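E3 SUMO-protein ligase SIZ1 (Saccharomyces cerevisiae, PDB 3I2D) acts as a PIAS-family SUMO E3 ligase that promotes attachment of SUMO to septins and PCNA, interacting with UBC9 through its SP-RING zinc finger. Local coordinates at residues Glu82-Val87 / Glu194-Gly199; Ser123-Pro128 / Pro136-Phe141; Gly94-Lys99 / Val184-Ala189. One frame throughout, in Å; residues are numbered along the deposited sequence.

Contact 1 of 3, residues Glu82-Val87 / Glu194-Gly199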
# COMPACT_ATOMS: atom_id res chain seq x y z
N GLU A 82 -23.62 -0.99 10.38
CA GLU A 82 -23.75 -1.46 11.75
C GLU A 82 -22.41 -1.62 12.47
O GLU A 82 -22.34 -1.53 13.69
CB GLU A 82 -24.54 -2.77 11.74
CG GLU A 82 -25.01 -3.19 10.35
CD GLU A 82 -26.26 -4.06 10.38
OE1 GLU A 82 -27.33 -3.55 10.78
OE2 GLU A 82 -26.16 -5.26 10.01
N LEU A 83 -21.34 -1.86 11.71
CA LEU A 83 -19.99 -2.04 12.27
C LEU A 83 -19.27 -0.72 12.50
O LEU A 83 -18.31 -0.39 11.81
CB LEU A 83 -19.15 -2.91 11.34
CG LEU A 83 -18.72 -4.27 11.85
CD1 LEU A 83 -17.85 -4.95 10.81
CD2 LEU A 83 -17.96 -4.10 13.15
N VAL A 84 -19.75 0.05 13.47
CA VAL A 84 -19.13 1.32 13.79
C VAL A 84 -19.16 1.44 15.29
O VAL A 84 -20.23 1.56 15.89
CB VAL A 84 -19.89 2.48 13.15
CG1 VAL A 84 -19.26 3.80 13.55
CG2 VAL A 84 -19.89 2.31 11.65
N MET A 85 -17.99 1.40 15.90
CA MET A 85 -17.89 1.47 17.35
C MET A 85 -17.00 2.62 17.81
O MET A 85 -16.27 3.24 17.03
CB MET A 85 -17.33 0.14 17.87
CG MET A 85 -17.97 -1.06 17.19
SD MET A 85 -17.18 -2.65 17.53
CE MET A 85 -15.64 -2.51 16.63
N ASN A 86 -17.09 2.93 19.10
CA ASN A 86 -16.29 3.99 19.68
C ASN A 86 -15.55 3.41 20.86
O ASN A 86 -16.09 2.57 21.59
CB ASN A 86 -17.19 5.13 20.15
CG ASN A 86 -17.94 5.78 19.01
OD1 ASN A 86 -17.42 6.68 18.34
ND2 ASN A 86 -19.16 5.31 18.76
N VAL A 87 -14.30 3.83 21.02
CA VAL A 87 -13.46 3.40 22.12
C VAL A 87 -13.38 4.62 23.02
O VAL A 87 -13.01 5.72 22.58
CB VAL A 87 -12.06 3.01 21.63
CG1 VAL A 87 -11.12 2.79 22.81
CG2 VAL A 87 -12.14 1.73 20.81
N GLU A 194 -9.75 8.85 22.55
CA GLU A 194 -10.91 8.14 22.00
C GLU A 194 -10.58 7.63 20.61
O GLU A 194 -9.80 8.24 19.88
CB GLU A 194 -12.13 9.05 21.92
CG GLU A 194 -12.93 9.11 23.19
CD GLU A 194 -14.28 9.78 22.99
OE1 GLU A 194 -14.28 10.95 22.53
OE2 GLU A 194 -15.31 9.14 23.29
N TYR A 195 -11.16 6.49 20.24
CA TYR A 195 -10.93 5.92 18.92
C TYR A 195 -12.25 5.54 18.27
O TYR A 195 -13.23 5.28 18.96
CB TYR A 195 -10.07 4.66 19.00
CG TYR A 195 -8.70 4.81 19.64
CD1 TYR A 195 -8.57 5.03 21.01
CD2 TYR A 195 -7.55 4.68 18.87
CE1 TYR A 195 -7.31 5.10 21.60
CE2 TYR A 195 -6.30 4.75 19.44
CZ TYR A 195 -6.18 4.96 20.80
OH TYR A 195 -4.93 5.02 21.35
N LYS A 196 -12.29 5.49 16.95
CA LYS A 196 -13.51 5.12 16.27
C LYS A 196 -13.16 4.01 15.29
O LYS A 196 -12.15 4.10 14.58
CB LYS A 196 -14.12 6.33 15.56
CG LYS A 196 -15.58 6.18 15.21
CD LYS A 196 -16.15 7.49 14.69
CE LYS A 196 -17.64 7.38 14.34
NZ LYS A 196 -18.51 7.08 15.52
N LEU A 197 -13.96 2.95 15.26
CA LEU A 197 -13.70 1.85 14.35
C LEU A 197 -14.73 1.81 13.25
O LEU A 197 -15.85 2.28 13.43
CB LEU A 197 -13.69 0.53 15.11
CG LEU A 197 -12.55 0.36 16.11
CD1 LEU A 197 -12.72 1.32 17.29
CD2 LEU A 197 -12.55 -1.07 16.61
N PHE A 198 -14.34 1.28 12.09
CA PHE A 198 -15.24 1.16 10.95
C PHE A 198 -15.04 -0.19 10.31
O PHE A 198 -13.93 -0.72 10.27
CB PHE A 198 -14.93 2.21 9.90
CG PHE A 198 -15.08 3.61 10.37
CD1 PHE A 198 -14.09 4.21 11.14
CD2 PHE A 198 -16.19 4.36 10.02
CE1 PHE A 198 -14.21 5.53 11.56
CE2 PHE A 198 -16.32 5.67 10.42
CZ PHE A 198 -15.34 6.26 11.19
N GLY A 199 -16.13 -0.76 9.81
CA GLY A 199 -16.06 -2.04 9.14
C GLY A 199 -16.26 -1.75 7.67
O GLY A 199 -17.24 -1.12 7.29
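N86 and K196 lie side by side on the outer face of two antiparallel strands and point the same way. CG of K196 stands anti to its backbone N (chi1 -161°), and the chain stays extended as far as CE before it bends at the last torsion; this carries NZ to OD1 of N86, 3.0 Å away. The ammonium nitrogen lies a little out of the amide plane, tilted by 21°, and approaches OD1 well off the line of its C=O bond. V84 borders the same lysine: its CG1 comes within 3.9 Å of K196 NZ.

The other face carries M85, V87, Y195 and L197, all buried. These strands of the PINIT domain belong to one of two four-stranded antiparallel sheets stacked as a β-sandwich. M85 meets C96 and A98 of the second sheet, and V87 and L197 both meet its L186, while Y195 lies against S123, M125 and P140. V87 slants across Y195: CB of V87 is 3.7 Å from CB of Y195. CG1 of V87 stands oblique to the tyrosine ring. The other methyl, CG2, turns to L197 and touches its CD1 at 3.6 Å. L197 is shared: its second methyl, CD2, receives CE of M85, whose chain bends at the sulfur to get there.

Toward V87 the backbone bonds are regular: V87 N donates to Y195 O at 2.7 Å, Y195 N returns a bond to V87 O, and L197 N reaches M85 O at 2.9 Å. Toward L83 they weaken: G199 N to L83 O is a weak bond, and M85 N to L197 O is weak and long. L83 sits at the centre of an inverse γ-turn, and its CB and CD1 pack against CA of G199.

Contact 2 of 3, residues Ser123-Pro128 / Pro136-Phe141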
# COMPACT_ATOMS: atom_id res chain seq x y z
N SER A 123 -9.37 1.35 12.60
CA SER A 123 -9.44 2.09 13.83
C SER A 123 -8.62 3.34 13.68
O SER A 123 -7.59 3.33 13.04
CB SER A 123 -8.90 1.26 14.98
OG SER A 123 -8.92 2.00 16.18
N GLY A 124 -9.08 4.43 14.27
CA GLY A 124 -8.35 5.68 14.19
C GLY A 124 -8.72 6.51 15.40
O GLY A 124 -9.70 6.22 16.07
N MET A 125 -7.95 7.54 15.70
CA MET A 125 -8.28 8.37 16.85
C MET A 125 -9.25 9.47 16.44
O MET A 125 -9.21 9.93 15.30
CB MET A 125 -7.03 9.02 17.45
CG MET A 125 -5.91 8.07 17.76
SD MET A 125 -4.51 9.04 18.35
CE MET A 125 -4.32 8.32 19.96
N ILE A 126 -10.11 9.89 17.35
CA ILE A 126 -11.05 10.95 17.08
C ILE A 126 -10.27 12.27 16.99
O ILE A 126 -10.62 13.17 16.22
CB ILE A 126 -12.12 11.03 18.19
CG1 ILE A 126 -13.23 10.00 17.91
CG2 ILE A 126 -12.76 12.40 18.22
CD1 ILE A 126 -12.75 8.58 17.80
N ASN A 127 -9.20 12.38 17.75
CA ASN A 127 -8.37 13.58 17.73
C ASN A 127 -6.93 13.16 17.49
O ASN A 127 -6.14 13.10 18.42
CB ASN A 127 -8.48 14.32 19.07
CG ASN A 127 -9.74 15.17 19.16
OD1 ASN A 127 -9.82 16.25 18.57
ND2 ASN A 127 -10.75 14.68 19.89
N PRO A 128 -6.59 12.84 16.23
CA PRO A 128 -5.23 12.42 15.89
C PRO A 128 -4.22 13.56 15.88
O PRO A 128 -4.59 14.74 15.81
CB PRO A 128 -5.39 11.80 14.51
CG PRO A 128 -6.51 12.61 13.92
CD PRO A 128 -7.49 12.70 15.07
N PRO A 136 -4.34 7.93 10.40
CA PRO A 136 -3.41 6.79 10.40
C PRO A 136 -4.21 5.65 10.99
O PRO A 136 -5.07 5.88 11.84
CB PRO A 136 -2.30 7.22 11.36
CG PRO A 136 -2.54 8.71 11.60
CD PRO A 136 -4.03 8.86 11.50
N ILE A 137 -3.96 4.43 10.55
CA ILE A 137 -4.70 3.33 11.14
C ILE A 137 -4.07 3.06 12.50
O ILE A 137 -2.91 2.70 12.59
CB ILE A 137 -4.61 2.07 10.29
CG1 ILE A 137 -5.39 2.29 8.99
CG2 ILE A 137 -5.13 0.88 11.08
CD1 ILE A 137 -5.15 1.21 7.95
N GLN A 138 -4.84 3.26 13.56
CA GLN A 138 -4.31 3.04 14.89
C GLN A 138 -5.33 2.56 15.91
O GLN A 138 -6.24 3.29 16.28
CB GLN A 138 -3.69 4.32 15.40
CG GLN A 138 -2.78 4.09 16.57
CD GLN A 138 -2.29 5.39 17.16
OE1 GLN A 138 -3.06 6.13 17.77
NE2 GLN A 138 -1.00 5.68 16.98
N PHE A 139 -5.15 1.31 16.34
CA PHE A 139 -5.98 0.67 17.34
C PHE A 139 -5.44 0.96 18.74
O PHE A 139 -4.25 1.18 18.92
CB PHE A 139 -5.95 -0.84 17.15
CG PHE A 139 -6.82 -1.33 16.06
CD1 PHE A 139 -6.50 -1.08 14.73
CD2 PHE A 139 -7.99 -2.03 16.35
CE1 PHE A 139 -7.34 -1.52 13.72
CE2 PHE A 139 -8.82 -2.47 15.34
CZ PHE A 139 -8.50 -2.21 14.02
N PRO A 140 -6.30 0.99 19.76
CA PRO A 140 -5.74 1.26 21.09
C PRO A 140 -4.99 0.01 21.58
O PRO A 140 -5.38 -1.10 21.27
CB PRO A 140 -6.97 1.56 21.93
CG PRO A 140 -8.04 0.73 21.27
CD PRO A 140 -7.77 0.99 19.81
N PHE A 141 -3.91 0.21 22.34
CA PHE A 141 -3.12 -0.88 22.89
C PHE A 141 -3.14 -0.79 24.41
O PHE A 141 -3.00 0.29 24.97
CB PHE A 141 -1.68 -0.77 22.40
CG PHE A 141 -0.80 -1.90 22.85
CD1 PHE A 141 -0.63 -3.03 22.04
CD2 PHE A 141 -0.12 -1.84 24.07
CE1 PHE A 141 0.20 -4.08 22.45
CE2 PHE A 141 0.72 -2.88 24.49
CZ PHE A 141 0.88 -4.00 23.67
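S123 O accepts the N-H of Q138 at 2.8 Å, and CA of I137 adds a weaker C-H···O contact to the same oxygen. S123 to M125 end strand 117-125 of the PINIT-domain β-sandwich, whereas 136-141 is a loop without regular secondary structure, laid along that strand end so that S123 faces F139 and G124 faces Q138. G124 O meanwhile accepts a probable bond from K196 N of the next strand in the sheet, and F139 is tied by its backbone to T165.

S123 carries most of the side-chain contact with the loop. Its hydroxyl points away from the residue's own N, next to the carbonyl carbon (chi1 177°), which turns it to the backbone carbonyl of Q138: OG of S123 donates to Q138 O at 3.0 Å, from above the carbonyl plane. The serine therefore grips the loop twice, once with its main-chain oxygen and once with its hydroxyl, both times through the backbone of Q138. P140 follows, its CD 3.9 Å from OG of S123, and extends to V87 and Y188 in the sandwich. At the other end of the contact, P128 and P136 meet loosely, CB of P128 lying 4.4 Å from CD of P136. Over the ring of F139, CB of S123 makes a CH-π contact, 3.3 Å from the ring centroid and only 9° off the normal.

Contact 3 of 3, residues Gly94-Lys99 / Val184-Ala189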
# COMPACT_ATOMS: atom_id res chain seq x y z
N GLY A 94 -12.48 -1.75 29.11
CA GLY A 94 -13.68 -1.25 28.48
C GLY A 94 -13.85 -2.05 27.22
O GLY A 94 -12.94 -2.78 26.84
N MET A 95 -15.00 -1.96 26.57
CA MET A 95 -15.19 -2.70 25.35
C MET A 95 -16.33 -2.17 24.53
O MET A 95 -17.22 -1.50 25.04
CB MET A 95 -15.45 -4.18 25.64
CG MET A 95 -16.77 -4.46 26.30
SD MET A 95 -17.03 -6.23 26.43
CE MET A 95 -16.16 -6.62 27.99
N CYS A 96 -16.27 -2.45 23.23
CA CYS A 96 -17.32 -2.04 22.34
C CYS A 96 -17.64 -3.25 21.49
O CYS A 96 -16.77 -4.05 21.15
CB CYS A 96 -16.90 -0.85 21.48
SG CYS A 96 -15.32 -1.01 20.73
N SER A 97 -18.92 -3.40 21.21
CA SER A 97 -19.39 -4.52 20.43
C SER A 97 -20.28 -4.02 19.31
O SER A 97 -20.66 -2.85 19.25
CB SER A 97 -20.18 -5.47 21.33
OG SER A 97 -21.23 -4.78 22.00
N ALA A 98 -20.59 -4.93 18.41
CA ALA A 98 -21.45 -4.60 17.30
C ALA A 98 -22.00 -5.92 16.79
O ALA A 98 -21.34 -6.95 16.84
CB ALA A 98 -20.66 -3.91 16.21
N LYS A 99 -23.25 -5.86 16.35
CA LYS A 99 -23.91 -7.03 15.80
C LYS A 99 -24.35 -6.55 14.43
O LYS A 99 -24.80 -5.40 14.28
CB LYS A 99 -25.11 -7.42 16.66
CG LYS A 99 -24.74 -7.89 18.06
CD LYS A 99 -25.98 -8.23 18.89
CE LYS A 99 -25.61 -8.84 20.24
NZ LYS A 99 -24.84 -7.91 21.11
N VAL A 184 -18.99 -8.74 16.73
CA VAL A 184 -17.62 -8.29 16.84
C VAL A 184 -17.45 -7.61 18.17
O VAL A 184 -18.29 -6.80 18.57
CB VAL A 184 -17.27 -7.27 15.75
CG1 VAL A 184 -15.85 -6.79 15.94
CG2 VAL A 184 -17.45 -7.90 14.39
N GLU A 185 -16.37 -7.91 18.87
CA GLU A 185 -16.14 -7.28 20.15
C GLU A 185 -14.69 -6.88 20.32
O GLU A 185 -13.78 -7.68 20.12
CB GLU A 185 -16.55 -8.24 21.26
CG GLU A 185 -16.73 -7.59 22.61
CD GLU A 185 -17.32 -8.55 23.63
OE1 GLU A 185 -18.42 -9.10 23.38
OE2 GLU A 185 -16.67 -8.77 24.68
N LEU A 186 -14.47 -5.61 20.66
CA LEU A 186 -13.12 -5.10 20.90
C LEU A 186 -12.96 -4.79 22.38
O LEU A 186 -13.69 -3.98 22.95
CB LEU A 186 -12.85 -3.81 20.12
CG LEU A 186 -11.48 -3.19 20.41
CD1 LEU A 186 -10.37 -3.97 19.70
CD2 LEU A 186 -11.47 -1.76 19.93
N ILE A 187 -12.02 -5.46 23.01
CA ILE A 187 -11.75 -5.24 24.41
C ILE A 187 -10.47 -4.42 24.51
O ILE A 187 -9.43 -4.83 24.00
CB ILE A 187 -11.54 -6.56 25.14
CG1 ILE A 187 -12.81 -7.41 25.04
CG2 ILE A 187 -11.17 -6.30 26.59
CD1 ILE A 187 -12.68 -8.72 25.75
N TYR A 188 -10.55 -3.27 25.16
CA TYR A 188 -9.38 -2.42 25.33
C TYR A 188 -9.18 -2.07 26.79
O TYR A 188 -10.00 -2.41 27.65
CB TYR A 188 -9.54 -1.15 24.51
CG TYR A 188 -10.82 -0.41 24.77
CD1 TYR A 188 -10.87 0.66 25.66
CD2 TYR A 188 -12.00 -0.78 24.12
CE1 TYR A 188 -12.06 1.35 25.89
CE2 TYR A 188 -13.19 -0.10 24.34
CZ TYR A 188 -13.22 0.97 25.23
OH TYR A 188 -14.41 1.62 25.46
N ALA A 189 -8.08 -1.39 27.08
CA ALA A 189 -7.75 -1.00 28.45
C ALA A 189 -6.76 0.14 28.52
O ALA A 189 -5.87 0.24 27.70
CB ALA A 189 -7.18 -2.20 29.20
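V184 exchanges two backbone bonds with A98, its N donating to A98 O and its O accepting from A98 N, and its side chain turns inward with that of A98. E185 points to the outer face; CG is swung to the far side from its N (chi1 -163°), which lays the extended chain obliquely across M95 and brings OE2 beside the methionine sulfur SD. L186 pairs with C96: its N reaches C96 O at 2.8 Å, and C96 N answers to L186 O at 3.0 Å. On the inner side SG of C96 rests on CB of L186 at 3.8 Å, and L186 continues to V87 of the facing sheet. I187 returns to the outer face, where its CG1 lies 4.2 Å from CB of M95. Y188 closes the pairing with two backbone bonds to G94. Its CG lies between the backbone N and the carbonyl carbon (chi1 53°), which brings the ring back over G94: one face covers G94 O and CA, the latter a CH-π contact. Its OH is hydrogen-bonded to E88 N. Replacing the tyrosine by alanine removes ring and hydroxyl, and is likely to leave the E88 amide without that partner and G94 without its cover. Hydrogen-bonded pairs (G94–Y188, C96–L186, A98–V184) alternating with non-hydrogen-bonded ones (M95–I187, S97–E185) mark a regular antiparallel sheet, here one layer of the PINIT β-sandwich with 93-100 outermost within this chain.

From the N terminus, strand 74-90 supplies the first half of contact 1 and strand 93-100 that of contact 3; strand 117-125 then opens contact 2, which closes after a short loop at 136-141. Strand 182-191 returns to close contact 3, and strand 195-204 finally closes contact 1. The three loops nest without crossing: contact 2 within contact 3, contact 3 within contact 1. Contacts 1 and 3 lie in different sheets of the sandwich and meet through the core, as where V87 touches Y188. Contacts 1 and 2 share a sheet, in which strands 195-204 and 117-125 are neighbours. All three lie within the PINIT domain, away from the zinc site of C268, H270, C291 and C294.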